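Local structure of foldase protein PrsA 2 (6VJ4) at residues K84-L87 / S88-A92. The protein helps secreted proteins fold outside the cell after translocation, acting as a peptidyl-prolyl cis-trans isomerase, and is important for secretion of the protective antigen. Sequence-based numbering, arbitrary orientation.
Sequences KFKL and SMNKA
A Met-aromatic contact between residues four apart, Phe85 and Met89 (selenomethionine in this crystal), marks one side of a regular α-helix, in the middle and later turns of helix 76-95. The two side chains leave the backbone in the same direction and run side by side. Each has CG anti to its own N, and the bends at chi2 and chi3 of Met89 carry its terminal methyl to the outer end of the ring, where CE lies 3.5 Å from Phe85 CZ. The approach is oblique: Met89 SE sits 5.3 Å from the centroid of the Phe85 ring, 39° off its normal.

Beneath this pair the backbone follows the i to i+4 pattern that defines the α-helix. Met89 N donates to Phe85 O at 2.8 Å, and Asn90 N reaches Lys86 O at the same 2.8 Å. The bonds from Ser88 N to Lys84 O and from Lys91 N to Leu87 O are each 3.0 Å.

Ser88 belongs to another side of the helix, buried against Ile38 and Thr39 of helix 28-41 and against Val44. Its OG, held beside its own N by chi1 of -67°, is hydrogen-bonded to Tyr42 O, in the loop between helices 28-41 and 46-60, and lies 3.1 Å from Lys84 O; the hydroxyl's one proton cannot fully serve both carbonyl oxygens. Two lysines tie the helix to earlier parts of the chain: Lys86 forms a salt bridge with Glu52 of helix 46-60, while the fully extended Lys91 carries its ammonium group to Lys43 O.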
ATOM      1  N   LYS A  84     -11.491 -10.545 -13.354  1.00 52.86           N
ATOM      2  CA  LYS A  84     -10.332 -11.224 -12.720  1.00 55.09           C
ATOM      3  C   LYS A  84     -10.414 -10.990 -11.205  1.00 54.48           C
ATOM      4  O   LYS A  84     -10.232 -11.965 -10.446  1.00 52.77           O
ATOM      5  CB  LYS A  84      -9.031 -10.706 -13.343  1.00 58.04           C
ATOM      6  CG  LYS A  84      -7.736 -11.288 -12.785  1.00 63.23           C
ATOM      7  CD  LYS A  84      -6.502 -10.765 -13.508  1.00 67.33           C
ATOM      8  CE  LYS A  84      -5.194 -11.152 -12.851  1.00 73.80           C
ATOM      9  NZ  LYS A  84      -5.010 -12.623 -12.794  1.00 76.68           N
ATOM     10  N   PHE A  85     -10.738  -9.763 -10.786  1.00 52.77           N
ATOM     11  CA  PHE A  85     -10.844  -9.436  -9.339  1.00 53.85           C
ATOM     12  C   PHE A  85     -12.002 -10.215  -8.699  1.00 55.23           C
ATOM     13  O   PHE A  85     -11.792 -10.834  -7.627  1.00 51.74           O
ATOM     14  CB  PHE A  85     -11.021  -7.931  -9.130  1.00 56.00           C
ATOM     15  CG  PHE A  85     -11.239  -7.537  -7.692  1.00 58.08           C
ATOM     16  CD1 PHE A  85     -10.182  -7.528  -6.792  1.00 60.03           C
ATOM     17  CD2 PHE A  85     -12.501  -7.195  -7.231  1.00 59.40           C
ATOM     18  CE1 PHE A  85     -10.384  -7.174  -5.466  1.00 63.06           C
ATOM     19  CE2 PHE A  85     -12.700  -6.838  -5.905  1.00 60.83           C
ATOM     20  CZ  PHE A  85     -11.643  -6.829  -5.026  1.00 62.07           C
ATOM     21  N   LYS A  86     -13.180 -10.190  -9.331  1.00 52.12           N
ATOM     22  CA  LYS A  86     -14.374 -10.887  -8.775  1.00 55.75           C
ATOM     23  C   LYS A  86     -14.057 -12.373  -8.555  1.00 54.28           C
ATOM     24  O   LYS A  86     -14.345 -12.885  -7.450  1.00 51.38           O
ATOM     25  CB  LYS A  86     -15.581 -10.762  -9.710  1.00 58.94           C
ATOM     26  CG  LYS A  86     -16.873 -11.333  -9.137  1.00 66.22           C
ATOM     27  CD  LYS A  86     -17.963 -11.586 -10.160  1.00 75.13           C
ATOM     28  CE  LYS A  86     -17.616 -12.700 -11.127  1.00 78.83           C
ATOM     29  NZ  LYS A  86     -18.767 -13.059 -11.988  1.00 85.37           N
ATOM     30  N   LEU A  87     -13.498 -13.036  -9.572  1.00 50.65           N
ATOM     31  CA  LEU A  87     -13.186 -14.489  -9.476  1.00 52.16           C
ATOM     32  C   LEU A  87     -12.134 -14.724  -8.387  1.00 52.10           C
ATOM     33  O   LEU A  87     -12.269 -15.720  -7.646  1.00 50.59           O
ATOM     34  CB  LEU A  87     -12.704 -15.008 -10.833  1.00 53.04           C
ATOM     35  CG  LEU A  87     -13.759 -15.039 -11.938  1.00 54.69           C
ATOM     36  CD1 LEU A  87     -13.151 -15.493 -13.255  1.00 55.94           C
ATOM     37  CD2 LEU A  87     -14.929 -15.934 -11.559  1.00 55.58           C
ATOM     38  N   SER A  88     -11.119 -13.864  -8.301  1.00 48.89           N
ATOM     39  CA  SER A  88     -10.077 -14.040  -7.252  1.00 50.24           C
ATOM     40  C   SER A  88     -10.684 -13.832  -5.865  1.00 50.61           C
ATOM     41  O   SER A  88     -10.337 -14.545  -4.920  1.00 48.55           O
ATOM     42  CB  SER A  88      -8.904 -13.137  -7.497  1.00 50.59           C
ATOM     43  OG  SER A  88      -8.230 -13.533  -8.678  1.00 49.82           O
HETATM   44  N   MSE A  89     -11.609 -12.872  -5.760  1.00 48.86           N
HETATM   45  CA  MSE A  89     -12.280 -12.591  -4.502  1.00 53.57           C
HETATM   46  C   MSE A  89     -13.168 -13.773  -4.117  1.00 51.09           C
HETATM   47  O   MSE A  89     -13.216 -14.154  -2.949  1.00 51.14           O
HETATM   48  CB  MSE A  89     -13.102 -11.304  -4.620  1.00 58.18           C
HETATM   49  CG  MSE A  89     -13.514 -10.712  -3.297  1.00 67.61           C
HETATM   50 SE   MSE A  89     -11.943 -10.350  -2.186  1.00 80.91          SE
HETATM   51  CE  MSE A  89     -11.668  -8.432  -1.926  1.00 83.64           C
ATOM     52  N   ASN A  90     -13.869 -14.343  -5.106  1.00 50.25           N
ATOM     53  CA  ASN A  90     -14.731 -15.489  -4.867  1.00 50.84           C
ATOM     54  C   ASN A  90     -13.893 -16.648  -4.328  1.00 50.61           C
ATOM     55  O   ASN A  90     -14.365 -17.335  -3.406  1.00 46.19           O
ATOM     56  CB  ASN A  90     -15.475 -15.952  -6.123  1.00 54.30           C
ATOM     57  CG  ASN A  90     -16.614 -15.039  -6.522  1.00 56.15           C
ATOM     58  OD1 ASN A  90     -16.924 -14.078  -5.819  1.00 57.01           O
ATOM     59  ND2 ASN A  90     -17.255 -15.347  -7.639  1.00 60.13           N
ATOM     60  N   LYS A  91     -12.707 -16.852  -4.903  1.00 46.91           N
ATOM     61  CA  LYS A  91     -11.804 -17.950  -4.471  1.00 46.54           C
ATOM     62  C   LYS A  91     -11.319 -17.663  -3.046  1.00 44.53           C
ATOM     63  O   LYS A  91     -11.254 -18.619  -2.241  1.00 44.31           O
ATOM     64  CB  LYS A  91     -10.638 -18.092  -5.456  1.00 48.62           C
ATOM     65  CG  LYS A  91      -9.662 -19.220  -5.157  1.00 51.58           C
ATOM     66  CD  LYS A  91      -8.497 -19.289  -6.127  1.00 55.97           C
ATOM     67  CE  LYS A  91      -7.505 -20.383  -5.785  1.00 59.97           C
ATOM     68  NZ  LYS A  91      -6.355 -20.400  -6.719  1.00 63.32           N
ATOM     69  N   ALA A  92     -11.013 -16.397  -2.746  1.00 43.88           N
ATOM     70  CA  ALA A  92     -10.537 -15.989  -1.401  1.00 45.52           C
ATOM     71  C   ALA A  92     -11.643 -16.227  -0.358  1.00 45.98           C
ATOM     72  O   ALA A  92     -11.332 -16.705   0.754  1.00 43.51           O
ATOM     73  CB  ALA A  92     -10.129 -14.542  -1.420  1.00 46.94           C
TER